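Local coordinates for sulfonate ABC transporter, periplasmic sulfonate-binding protein SsuA (Methylobacillus flagellatus, PDB 3UIF), which probably binds sulfonates or related sulfate esters in the periplasm and hands them to an ABC transporter for uptake, at residues Ser99-Val104 with Gly169-Phe174; Gly119-Leu124 with Lys149-Asn154; Gly33-Glu38 with Val222-Lys227; Val7-Ser12 with Lys45-Pro50. One frame throughout, in Å; residues are numbered along the deposited sequence.

Overall arrangement
The four contacts form two pairs on opposite sides of the chain's centre, one in each lobe of a fold that resembles type 2 periplasmic binding proteins. Contacts 1 and 2, with centres about 13 Å apart, share one mixed sheet: 121-124 lies beside 169-172, and A123 N meets G169 O at 2.8 Å. Contacts 3 and 4, also about 13 Å apart between centres, join through packing of F35 and P36 against V46 and W48. The pairs are well separated, with about 32 Å between the centres of contacts 1 and 4 and about 42 Å between those of contacts 2 and 3. In relatives of this family the ligand sits between the lobes.

Contact 1: Ser99-Val104 with Gly169-Phe174; sequences SNSYLV and GFFSLF
S172 O accepts Y102 N at 2.8 Å with a bent N-H...O angle of 132°, and S101 CA adds a CH...O contact to the same oxygen at 3.3 Å. In return S172 N reaches Y102 O over 3.1 Å, straighter at 165° and in the carbonyl plane. One pair further on, V104 and F170 exchange two more bonds, so Y102-S172 and V104-F170 are hydrogen-bonded pairs and L103-F171 between them is non-hydrogen-bonded. The F171 ring, its CG anti to the backbone N (chi1 -156°), swings back across the neighbouring strand: Y102 O lies over one face, 3.5 Å from F171 CD1, L103 CD1 meets the edge, and S101 CB sits 3.6 Å from F171 CE2. Outside the pair, F134 meets this ring edge-to-face. Without the ring, as with an alanine here, a gap would probably open between S101, L103 and helix 130-140, and F134 would lose its aromatic partner. On the other sheet face the Y102 ring takes S172 O at its edge, CE1 approaches F174 CB at 4.1 Å, and the hydroxyl hydrogen-bonds E258. Strand 102-106 runs antiparallel to both its neighbours, 169-172 and 185-190, a returning strand inserted into an otherwise parallel sheet, as in the lobes of type 2 periplasmic binding proteins.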
loop_
_atom_site.group_PDB
_atom_site.type_symbol
_atom_site.label_atom_id
_atom_site.label_comp_id
_atom_site.label_asym_id
_atom_site.label_seq_id
_atom_site.Cartn_x
_atom_site.Cartn_y
_atom_site.Cartn_z
ATOM N N SER A 99 -1.480 4.853 -0.076
ATOM C CA SER A 99 -0.863 6.130 -0.453
ATOM C C SER A 99 -1.443 6.806 -1.689
ATOM O O SER A 99 -1.771 6.139 -2.683
ATOM C CB SER A 99 0.633 5.920 -0.730
ATOM O OG SER A 99 1.164 4.872 0.058
ATOM N N ASN A 100 -1.522 8.132 -1.651
ATOM C CA ASN A 100 -1.687 8.903 -2.870
ATOM C C ASN A 100 -0.336 9.062 -3.586
ATOM O O ASN A 100 0.732 8.778 -3.016
ATOM C CB ASN A 100 -2.305 10.283 -2.582
ATOM C CG ASN A 100 -3.744 10.195 -2.102
ATOM O OD1 ASN A 100 -4.655 9.822 -2.855
ATOM N ND2 ASN A 100 -3.960 10.550 -0.838
ATOM N N SER A 101 -0.384 9.498 -4.839
ATOM C CA SER A 101 0.820 9.916 -5.540
ATOM C C SER A 101 0.675 11.350 -5.964
ATOM O O SER A 101 -0.433 11.873 -5.998
ATOM C CB SER A 101 1.101 9.033 -6.737
ATOM O OG SER A 101 1.260 7.701 -6.313
ATOM N N TYR A 102 1.799 11.980 -6.279
ATOM C CA TYR A 102 1.866 13.434 -6.419
ATOM C C TYR A 102 2.838 13.821 -7.525
ATOM O O TYR A 102 3.920 13.232 -7.638
ATOM C CB TYR A 102 2.346 14.057 -5.097
ATOM C CG TYR A 102 1.506 13.718 -3.885
ATOM C CD1 TYR A 102 1.716 12.548 -3.151
ATOM C CD2 TYR A 102 0.494 14.569 -3.473
ATOM C CE1 TYR A 102 0.939 12.241 -2.054
ATOM C CE2 TYR A 102 -0.296 14.273 -2.373
ATOM C CZ TYR A 102 -0.065 13.116 -1.664
ATOM O OH TYR A 102 -0.857 12.879 -0.575
ATOM N N LEU A 103 2.460 14.813 -8.324
ATOM C CA LEU A 103 3.374 15.442 -9.279
ATOM C C LEU A 103 3.792 16.785 -8.727
ATOM O O LEU A 103 2.952 17.628 -8.388
ATOM C CB LEU A 103 2.727 15.603 -10.653
ATOM C CG LEU A 103 3.606 16.056 -11.828
ATOM C CD1 LEU A 103 4.745 15.091 -12.137
ATOM C CD2 LEU A 103 2.749 16.265 -13.067
ATOM N N VAL A 104 5.106 16.963 -8.633
ATOM C CA VAL A 104 5.729 18.131 -8.034
ATOM C C VAL A 104 6.586 18.773 -9.093
ATOM O O VAL A 104 7.300 18.082 -9.814
ATOM C CB VAL A 104 6.676 17.723 -6.892
ATOM C CG1 VAL A 104 6.939 18.891 -5.964
ATOM C CG2 VAL A 104 6.133 16.507 -6.131
ATOM N N GLY A 169 10.250 17.886 -13.145
ATOM C CA GLY A 169 9.143 17.284 -12.419
ATOM C C GLY A 169 9.581 16.092 -11.596
ATOM O O GLY A 169 10.608 15.471 -11.873
ATOM N N PHE A 170 8.786 15.756 -10.587
ATOM C CA PHE A 170 9.129 14.682 -9.665
ATOM C C PHE A 170 7.854 13.956 -9.288
ATOM O O PHE A 170 6.914 14.554 -8.790
ATOM C CB PHE A 170 9.853 15.278 -8.437
ATOM C CG PHE A 170 10.129 14.303 -7.318
ATOM C CD1 PHE A 170 10.798 13.106 -7.549
ATOM C CD2 PHE A 170 9.757 14.611 -6.012
ATOM C CE1 PHE A 170 11.070 12.228 -6.503
ATOM C CE2 PHE A 170 10.032 13.737 -4.965
ATOM C CZ PHE A 170 10.695 12.549 -5.209
ATOM N N PHE A 171 7.819 12.659 -9.537
ATOM C CA PHE A 171 6.643 11.879 -9.196
ATOM C C PHE A 171 6.905 10.990 -7.987
ATOM O O PHE A 171 7.814 10.153 -8.013
ATOM C CB PHE A 171 6.176 11.055 -10.391
ATOM C CG PHE A 171 4.725 10.684 -10.325
ATOM C CD1 PHE A 171 3.746 11.601 -10.699
ATOM C CD2 PHE A 171 4.332 9.422 -9.860
ATOM C CE1 PHE A 171 2.404 11.264 -10.621
ATOM C CE2 PHE A 171 2.990 9.080 -9.790
ATOM C CZ PHE A 171 2.026 10.000 -10.171
ATOM N N SER A 172 6.120 11.175 -6.927
ATOM C CA SER A 172 6.358 10.464 -5.665
ATOM C C SER A 172 5.125 10.413 -4.766
ATOM O O SER A 172 4.028 10.790 -5.178
ATOM C CB SER A 172 7.521 11.126 -4.907
ATOM O OG SER A 172 8.121 10.223 -3.981
ATOM N N LEU A 173 5.322 9.955 -3.534
ATOM C CA LEU A 173 4.253 9.876 -2.542
ATOM C C LEU A 173 4.278 11.113 -1.660
ATOM O O LEU A 173 4.839 12.130 -2.043
ATOM C CB LEU A 173 4.416 8.622 -1.691
ATOM C CG LEU A 173 4.634 7.283 -2.416
ATOM C CD1 LEU A 173 4.650 6.151 -1.393
ATOM C CD2 LEU A 173 3.586 7.019 -3.486
ATOM N N PHE A 174 3.695 11.012 -0.469
ATOM C CA PHE A 174 3.528 12.160 0.445
ATOM C C PHE A 174 4.822 12.863 0.867
ATOM O O PHE A 174 4.781 13.971 1.403
ATOM C CB PHE A 174 2.669 11.776 1.666
ATOM C CG PHE A 174 3.361 10.857 2.651
ATOM C CD1 PHE A 174 4.066 9.723 2.225
ATOM C CD2 PHE A 174 3.290 11.111 4.009
ATOM C CE1 PHE A 174 4.698 8.886 3.135
ATOM C CE2 PHE A 174 3.911 10.275 4.929
ATOM C CZ PHE A 174 4.619 9.167 4.498
#

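Contact 2: Gly119-Leu124 with Lys149-Asn154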
loop_
_atom_site.group_PDB
_atom_site.type_symbol
_atom_site.label_atom_id
_atom_site.label_comp_id
_atom_site.label_asym_id
_atom_site.label_seq_id
_atom_site.Cartn_x
_atom_site.Cartn_y
_atom_site.Cartn_z
ATOM N N GLY A 119 8.432 16.365 -23.148
ATOM C CA GLY A 119 9.826 16.526 -23.534
ATOM C C GLY A 119 10.740 16.956 -22.405
ATOM O O GLY A 119 11.915 17.236 -22.633
ATOM N N LYS A 120 10.206 17.006 -21.187
ATOM C CA LYS A 120 10.966 17.426 -20.005
ATOM C C LYS A 120 11.505 16.250 -19.196
ATOM O O LYS A 120 11.146 15.096 -19.446
ATOM C CB LYS A 120 10.104 18.318 -19.103
ATOM C CG LYS A 120 9.552 19.565 -19.773
ATOM C CD LYS A 120 10.525 20.726 -19.734
ATOM C CE LYS A 120 9.918 21.963 -20.377
ATOM N NZ LYS A 120 10.932 23.048 -20.461
ATOM N N LYS A 121 12.381 16.563 -18.238
ATOM C CA LYS A 121 12.930 15.592 -17.271
ATOM C C LYS A 121 12.013 15.391 -16.058
ATOM O O LYS A 121 11.731 16.337 -15.323
ATOM C CB LYS A 121 14.317 16.042 -16.793
ATOM C CG LYS A 121 15.489 15.481 -17.594
ATOM C CD LYS A 121 16.782 16.259 -17.353
ATOM C CE LYS A 121 16.971 17.391 -18.358
ATOM N NZ LYS A 121 17.926 18.438 -17.881
ATOM N N ILE A 122 11.543 14.160 -15.862
ATOM C CA ILE A 122 10.775 13.809 -14.663
ATOM C C ILE A 122 11.463 12.688 -13.877
ATOM O O ILE A 122 11.677 11.580 -14.397
ATOM C CB ILE A 122 9.290 13.469 -14.966
ATOM C CG1 ILE A 122 8.602 14.635 -15.690
ATOM C CG2 ILE A 122 8.529 13.157 -13.678
ATOM C CD1 ILE A 122 7.362 14.248 -16.459
ATOM N N ALA A 123 11.810 13.013 -12.628
ATOM C CA ALA A 123 12.402 12.076 -11.675
ATOM C C ALA A 123 11.335 11.120 -11.156
ATOM O O ALA A 123 10.339 11.545 -10.557
ATOM C CB ALA A 123 13.054 12.836 -10.522
ATOM N N LEU A 124 11.529 9.829 -11.408
ATOM C CA LEU A 124 10.570 8.814 -10.976
ATOM C C LEU A 124 11.276 7.514 -10.634
ATOM O O LEU A 124 12.073 7.006 -11.428
ATOM C CB LEU A 124 9.527 8.567 -12.068
ATOM C CG LEU A 124 8.696 7.277 -12.019
ATOM C CD1 LEU A 124 7.656 7.287 -10.900
ATOM C CD2 LEU A 124 8.043 7.021 -13.374
ATOM N N LYS A 149 11.824 12.557 -20.750
ATOM C CA LYS A 149 13.054 11.963 -20.253
ATOM C C LYS A 149 12.797 11.550 -18.785
ATOM O O LYS A 149 12.635 12.401 -17.905
ATOM C CB LYS A 149 14.249 12.922 -20.405
ATOM C CG LYS A 149 15.615 12.300 -20.089
ATOM C CD LYS A 149 16.761 13.217 -20.514
ATOM C CE LYS A 149 18.051 12.440 -20.778
ATOM N NZ LYS A 149 19.087 13.220 -21.527
ATOM N N ILE A 150 12.721 10.243 -18.550
ATOM C CA ILE A 150 12.530 9.711 -17.205
ATOM C C ILE A 150 13.864 9.463 -16.518
ATOM O O ILE A 150 14.628 8.587 -16.925
ATOM C CB ILE A 150 11.718 8.388 -17.191
ATOM C CG1 ILE A 150 10.476 8.473 -18.096
ATOM C CG2 ILE A 150 11.369 7.986 -15.757
ATOM C CD1 ILE A 150 9.436 9.480 -17.659
ATOM N N VAL A 151 14.119 10.234 -15.466
ATOM C CA VAL A 151 15.301 10.056 -14.625
ATOM C C VAL A 151 14.946 9.041 -13.545
ATOM O O VAL A 151 14.103 9.315 -12.693
ATOM C CB VAL A 151 15.765 11.400 -13.980
ATOM C CG1 VAL A 151 17.124 11.257 -13.299
ATOM C CG2 VAL A 151 15.815 12.530 -15.008
ATOM N N ASN A 152 15.568 7.864 -13.590
ATOM C CA ASN A 152 15.282 6.823 -12.604
ATOM C C ASN A 152 16.131 6.942 -11.320
ATOM O O ASN A 152 17.292 6.518 -11.287
ATOM C CB ASN A 152 15.373 5.427 -13.240
ATOM C CG ASN A 152 15.127 4.304 -12.245
ATOM O OD1 ASN A 152 14.386 4.457 -11.268
ATOM N ND2 ASN A 152 15.751 3.162 -12.488
ATOM N N VAL A 153 15.526 7.521 -10.277
ATOM C CA VAL A 153 16.179 7.778 -8.983
ATOM C C VAL A 153 15.229 7.529 -7.803
ATOM O O VAL A 153 14.007 7.658 -7.932
ATOM C CB VAL A 153 16.700 9.233 -8.871
ATOM C CG1 VAL A 153 17.898 9.466 -9.788
ATOM C CG2 VAL A 153 15.591 10.240 -9.153
ATOM N N ASN A 154 15.779 7.190 -6.639
ATOM C CA ASN A 154 14.947 7.088 -5.443
ATOM C C ASN A 154 14.331 8.461 -5.056
ATOM O O ASN A 154 14.739 9.495 -5.573
ATOM C CB ASN A 154 15.717 6.438 -4.286
ATOM C CG ASN A 154 16.978 7.196 -3.924
ATOM O OD1 ASN A 154 16.937 8.177 -3.182
ATOM N ND2 ASN A 154 18.113 6.736 -4.444
#
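K121 and K149 lie side by side on one face of a parallel strand pair, the two strands of a beta-alpha-beta crossover whose helix is 130-140. Their aliphatic parts touch, K121 CG standing 3.9 Å from K149 CD. K149 runs out extended, with CG anti to the backbone N (chi1 -172°), whereas K121 bends at chi3 (-92°). K121 NZ and K149 NZ end 6.5 Å apart; any repulsion between them is probably mild, since both lysines are exposed to solvent. The same K121 CG meets V151 CG2, the two side chains crossing obliquely. Further along this face A123 CB packs on V153 CG2 at 3.9 Å, continuing the apolar strip past the end of strand 149-151. The opposite face carries I122, I150 and L124. There I150 turns its CG2 branch to L124 CB at 4.2 Å, and F134 of helix 130-140 covers both residues, so the crossover helix closes over this side. Beyond the strand, the N152 amide oxygen accepts from R126 N, tying the exit of one strand to the loop after the other. Four backbone bonds zip the pair, and they differ in geometry: V151 N approaches I122 O from above the carbonyl plane, while L124 N meets V151 O almost head-on, at 2.9 Å with an N-H...O angle of 168°.

Contact 3: Gly33-Glu38 with Val222-Lys227; sequences GAFPEE and VTAYLK
F35 and A224 bring their CA atoms within 5.9 Å across two helices, with no hydrogen bond between segments 33-38 and 222-227; the first turn of helix 35-41 is held by its own E38 N to A34 O bond. The F35 ring makes the join. With CG anti to the backbone N (chi1 -179°), it reaches across and presents an edge to helix 215-233: CE1 lies 3.5 Å from Y225 N, near the ring plane, and CD1 lies 3.8 Å from A224 CB. The small methyl of A224 lets the ring approach the backbone, and Y225 CB lies against CE1 at 4.0 Å. This is helix-helix packing within one alpha/beta lobe, where both helices also meet sheet strands: F35 touches W48, and Y225 touches A93 while its hydroxyl bonds S26. V30 of helix 26-32 touches both aromatic residues. A serine in place of F35 would probably open a gap between V30, A224 and Y225 and set a hydroxyl among apolar groups. One turn after F35, the extended E38 side chain crosses that of K227 at a slant. Its OE1 rests against the aliphatic chain, 3.7 Å from K227 CD, while E38 OE2 stays 4.1 Å from K227 NZ, beyond a salt bridge, though the opposite charges may still attract weakly. K227 also touches L317.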
loop_
_atom_site.group_PDB
_atom_site.type_symbol
_atom_site.label_atom_id
_atom_site.label_comp_id
_atom_site.label_asym_id
_atom_site.label_seq_id
_atom_site.Cartn_x
_atom_site.Cartn_y
_atom_site.Cartn_z
ATOM N N GLY A 33 -1.314 -2.965 18.713
ATOM C CA GLY A 33 -2.678 -2.964 19.242
ATOM C C GLY A 33 -3.024 -4.196 20.051
ATOM O O GLY A 33 -2.140 -4.856 20.600
ATOM N N ALA A 34 -4.319 -4.501 20.108
ATOM C CA ALA A 34 -4.863 -5.609 20.889
ATOM C C ALA A 34 -4.840 -6.943 20.133
ATOM O O ALA A 34 -5.209 -7.996 20.693
ATOM C CB ALA A 34 -6.286 -5.272 21.311
ATOM N N PHE A 35 -4.402 -6.882 18.867
ATOM C CA PHE A 35 -4.326 -8.030 17.961
ATOM C C PHE A 35 -3.561 -9.250 18.500
ATOM O O PHE A 35 -4.112 -10.353 18.472
ATOM C CB PHE A 35 -3.753 -7.548 16.622
ATOM C CG PHE A 35 -3.626 -8.608 15.544
ATOM C CD1 PHE A 35 -4.629 -8.776 14.599
ATOM C CD2 PHE A 35 -2.454 -9.364 15.412
ATOM C CE1 PHE A 35 -4.487 -9.706 13.570
ATOM C CE2 PHE A 35 -2.309 -10.294 14.389
ATOM C CZ PHE A 35 -3.326 -10.465 13.461
ATOM N N PRO A 36 -2.289 -9.076 18.964
ATOM C CA PRO A 36 -1.576 -10.269 19.464
ATOM C C PRO A 36 -2.333 -10.938 20.592
ATOM O O PRO A 36 -2.593 -12.143 20.524
ATOM C CB PRO A 36 -0.252 -9.707 19.982
ATOM C CG PRO A 36 -0.030 -8.473 19.179
ATOM C CD PRO A 36 -1.403 -7.891 18.952
ATOM N N GLU A 37 -2.726 -10.138 21.588
ATOM C CA GLU A 37 -3.428 -10.635 22.767
ATOM C C GLU A 37 -4.745 -11.349 22.457
ATOM O O GLU A 37 -5.017 -12.404 23.024
ATOM C CB GLU A 37 -3.620 -9.518 23.788
ATOM C CG GLU A 37 -4.456 -9.902 25.010
ATOM C CD GLU A 37 -3.950 -11.143 25.770
ATOM O OE1 GLU A 37 -2.758 -11.529 25.645
ATOM O OE2 GLU A 37 -4.763 -11.746 26.515
ATOM N N GLU A 38 -5.543 -10.793 21.553
ATOM C CA GLU A 38 -6.821 -11.400 21.159
ATOM C C GLU A 38 -6.660 -12.743 20.455
ATOM O O GLU A 38 -7.498 -13.657 20.612
ATOM C CB GLU A 38 -7.614 -10.451 20.268
ATOM C CG GLU A 38 -8.250 -9.283 21.022
ATOM C CD GLU A 38 -9.087 -8.400 20.118
ATOM O OE1 GLU A 38 -8.859 -8.425 18.877
ATOM O OE2 GLU A 38 -9.981 -7.691 20.642
ATOM N N VAL A 222 -8.028 -12.814 10.407
ATOM C CA VAL A 222 -8.822 -11.804 9.703
ATOM C C VAL A 222 -9.839 -11.093 10.612
ATOM O O VAL A 222 -9.911 -9.856 10.627
ATOM C CB VAL A 222 -9.516 -12.376 8.455
ATOM C CG1 VAL A 222 -10.250 -11.266 7.727
ATOM C CG2 VAL A 222 -8.494 -13.041 7.532
ATOM N N THR A 223 -10.614 -11.858 11.376
ATOM C CA THR A 223 -11.533 -11.252 12.327
ATOM C C THR A 223 -10.769 -10.328 13.285
ATOM O O THR A 223 -11.164 -9.176 13.477
ATOM C CB THR A 223 -12.322 -12.304 13.107
ATOM O OG1 THR A 223 -13.215 -12.983 12.216
ATOM C CG2 THR A 223 -13.111 -11.660 14.205
ATOM N N ALA A 224 -9.668 -10.818 13.854
ATOM C CA ALA A 224 -8.871 -10.023 14.794
ATOM C C ALA A 224 -8.308 -8.760 14.138
ATOM O O ALA A 224 -8.363 -7.685 14.719
ATOM C CB ALA A 224 -7.762 -10.856 15.419
ATOM N N TYR A 225 -7.788 -8.905 12.927
ATOM C CA TYR A 225 -7.317 -7.789 12.136
ATOM C C TYR A 225 -8.357 -6.689 11.958
ATOM O O TYR A 225 -8.098 -5.526 12.258
ATOM C CB TYR A 225 -6.893 -8.274 10.760
ATOM C CG TYR A 225 -6.362 -7.171 9.870
ATOM C CD1 TYR A 225 -5.075 -6.677 10.045
ATOM C CD2 TYR A 225 -7.144 -6.644 8.839
ATOM C CE1 TYR A 225 -4.577 -5.684 9.225
ATOM C CE2 TYR A 225 -6.668 -5.650 8.010
ATOM C CZ TYR A 225 -5.381 -5.165 8.207
ATOM O OH TYR A 225 -4.881 -4.170 7.384
ATOM N N LEU A 226 -9.520 -7.058 11.439
ATOM C CA LEU A 226 -10.598 -6.096 11.234
ATOM C C LEU A 226 -11.052 -5.389 12.522
ATOM O O LEU A 226 -11.441 -4.216 12.489
ATOM C CB LEU A 226 -11.779 -6.746 10.506
ATOM C CG LEU A 226 -11.447 -7.185 9.082
ATOM C CD1 LEU A 226 -12.635 -7.875 8.431
ATOM C CD2 LEU A 226 -10.979 -6.009 8.227
ATOM N N LYS A 227 -10.988 -6.093 13.652
ATOM C CA LYS A 227 -11.289 -5.451 14.934
ATOM C C LYS A 227 -10.399 -4.239 15.152
ATOM O O LYS A 227 -10.898 -3.162 15.485
ATOM C CB LYS A 227 -11.162 -6.422 16.089
ATOM C CG LYS A 227 -12.441 -7.175 16.374
ATOM C CD LYS A 227 -12.170 -8.409 17.212
ATOM C CE LYS A 227 -13.120 -8.438 18.393
ATOM N NZ LYS A 227 -13.105 -9.774 19.051
#

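Contact 4: Val7-Ser12 with Lys45-Pro50; sequences VVRIAS and KVEWVP
V8 and I10 each spend both backbone polar groups on strand 45-50. V8 N donates to K45 O and V8 O accepts from E47 N, both at 2.8 Å; I10 N meets E47 O with a nearly straight N-H...O angle of 175°, and I10 O takes V49 N from above its carbonyl plane. The last hydrogen bond, S12 N to V49 O, is longer at 3.3 Å. The intervening R9 and A11 turn their backbone groups the other way, to D70, F71 and I73; R9 N also binds the D70 carboxylate. R9 and E47 carry opposite charges on the same face but do not meet: R9 NE stays 5.8 Å from E47 OE1, and E47 OE2 lies against the methyls of V7 instead, 3.6 Å from V7 CG1. On the opposite face I10 CD1 packs on V46 CG2 at 3.7 Å. That methyl, anti to the backbone N, also sits over the centre of one face of the W48 indole, whose CZ3 meets I10 CG2. Strand 6-17 lies between parallel strands 44-51 and 71-75; after antiparallel strand 20-23, helices 26-32 and 35-41 lead to 44-51 and cover the W48 side, consistent with the alpha/beta lobes of periplasmic binding proteins.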
loop_
_atom_site.group_PDB
_atom_site.type_symbol
_atom_site.label_atom_id
_atom_site.label_comp_id
_atom_site.label_asym_id
_atom_site.label_seq_id
_atom_site.Cartn_x
_atom_site.Cartn_y
_atom_site.Cartn_z
ATOM N N VAL A 7 1.888 -21.492 16.721
ATOM C CA VAL A 7 2.743 -20.413 16.239
ATOM C C VAL A 7 2.342 -20.038 14.824
ATOM O O VAL A 7 2.333 -20.874 13.927
ATOM C CB VAL A 7 4.243 -20.767 16.269
ATOM C CG1 VAL A 7 5.040 -19.763 15.434
ATOM C CG2 VAL A 7 4.757 -20.778 17.696
ATOM N N VAL A 8 1.991 -18.776 14.637
ATOM C CA VAL A 8 1.690 -18.272 13.316
ATOM C C VAL A 8 2.685 -17.163 13.009
ATOM O O VAL A 8 2.779 -16.167 13.731
ATOM C CB VAL A 8 0.221 -17.826 13.209
ATOM C CG1 VAL A 8 -0.045 -17.133 11.880
ATOM C CG2 VAL A 8 -0.691 -19.044 13.350
ATOM N N ARG A 9 3.467 -17.385 11.963
ATOM C CA ARG A 9 4.491 -16.435 11.552
ATOM C C ARG A 9 3.896 -15.402 10.623
ATOM O O ARG A 9 3.295 -15.745 9.600
ATOM C CB ARG A 9 5.657 -17.148 10.864
ATOM C CG ARG A 9 6.887 -17.335 11.742
ATOM C CD ARG A 9 7.357 -18.790 11.791
ATOM N NE ARG A 9 6.847 -19.606 10.677
ATOM C CZ ARG A 9 6.972 -20.932 10.573
ATOM N NH1 ARG A 9 7.601 -21.630 11.510
ATOM N NH2 ARG A 9 6.461 -21.561 9.518
ATOM N N ILE A 10 4.064 -14.137 11.004
ATOM C CA ILE A 10 3.537 -13.005 10.235
ATOM C C ILE A 10 4.620 -11.979 9.908
ATOM O O ILE A 10 5.276 -11.436 10.796
ATOM C CB ILE A 10 2.340 -12.341 10.946
ATOM C CG1 ILE A 10 1.350 -13.414 11.412
ATOM C CG2 ILE A 10 1.672 -11.360 10.012
ATOM C CD1 ILE A 10 0.052 -12.904 12.005
ATOM N N ALA A 11 4.802 -11.728 8.617
ATOM C CA ALA A 11 5.801 -10.768 8.150
ATOM C C ALA A 11 5.225 -9.366 7.993
ATOM O O ALA A 11 4.046 -9.196 7.683
ATOM C CB ALA A 11 6.410 -11.236 6.838
ATOM N N SER A 12 6.068 -8.365 8.209
ATOM C CA SER A 12 5.759 -6.990 7.849
ATOM C C SER A 12 7.025 -6.278 7.374
ATOM O O SER A 12 8.152 -6.718 7.659
ATOM C CB SER A 12 5.204 -6.255 9.052
ATOM O OG SER A 12 6.254 -6.026 9.989
ATOM N N LYS A 45 -0.409 -18.025 18.873
ATOM C CA LYS A 45 0.718 -17.148 19.126
ATOM C C LYS A 45 1.256 -16.576 17.816
ATOM O O LYS A 45 1.839 -17.290 16.995
ATOM C CB LYS A 45 1.827 -17.883 19.884
ATOM C CG LYS A 45 3.047 -17.022 20.204
ATOM C CD LYS A 45 4.137 -17.870 20.851
ATOM C CE LYS A 45 5.409 -17.069 21.087
ATOM N NZ LYS A 45 6.411 -17.920 21.795
ATOM N N VAL A 46 1.062 -15.275 17.635
ATOM C CA VAL A 46 1.630 -14.589 16.496
ATOM C C VAL A 46 3.107 -14.359 16.749
ATOM O O VAL A 46 3.508 -14.013 17.859
ATOM C CB VAL A 46 0.888 -13.274 16.159
ATOM C CG1 VAL A 46 0.452 -12.563 17.434
ATOM C CG2 VAL A 46 1.741 -12.352 15.279
ATOM N N GLU A 47 3.907 -14.606 15.719
ATOM C CA GLU A 47 5.318 -14.296 15.740
ATOM C C GLU A 47 5.668 -13.374 14.586
ATOM O O GLU A 47 5.361 -13.658 13.430
ATOM C CB GLU A 47 6.134 -15.569 15.645
ATOM C CG GLU A 47 6.451 -16.190 16.984
ATOM C CD GLU A 47 7.415 -17.345 16.841
ATOM O OE1 GLU A 47 8.219 -17.305 15.872
ATOM O OE2 GLU A 47 7.368 -18.277 17.689
ATOM N N TRP A 48 6.317 -12.268 14.894
ATOM C CA TRP A 48 6.574 -11.278 13.874
ATOM C C TRP A 48 7.857 -11.563 13.176
ATOM O O TRP A 48 8.829 -11.967 13.798
ATOM C CB TRP A 48 6.583 -9.893 14.469
ATOM C CG TRP A 48 5.288 -9.540 15.145
ATOM C CD1 TRP A 48 5.060 -9.391 16.509
ATOM C CD2 TRP A 48 3.983 -9.286 14.507
ATOM N NE1 TRP A 48 3.754 -9.060 16.755
ATOM C CE2 TRP A 48 3.049 -8.979 15.603
ATOM C CE3 TRP A 48 3.513 -9.270 13.187
ATOM C CZ2 TRP A 48 1.711 -8.668 15.369
ATOM C CZ3 TRP A 48 2.163 -8.957 12.962
ATOM C CH2 TRP A 48 1.284 -8.661 14.030
ATOM N N VAL A 49 7.846 -11.401 11.857
ATOM C CA VAL A 49 9.054 -11.481 11.056
ATOM C C VAL A 49 9.227 -10.109 10.391
ATOM O O VAL A 49 8.794 -9.894 9.268
ATOM C CB VAL A 49 9.000 -12.640 10.024
ATOM C CG1 VAL A 49 10.327 -12.773 9.292
ATOM C CG2 VAL A 49 8.641 -13.961 10.706
ATOM N N PRO A 50 9.842 -9.165 11.109
ATOM C CA PRO A 50 10.117 -7.858 10.536
ATOM C C PRO A 50 11.117 -7.957 9.373
ATOM O O PRO A 50 12.085 -8.716 9.431
ATOM C CB PRO A 50 10.744 -7.102 11.710
ATOM C CG PRO A 50 11.405 -8.171 12.516
ATOM C CD PRO A 50 10.444 -9.316 12.449
#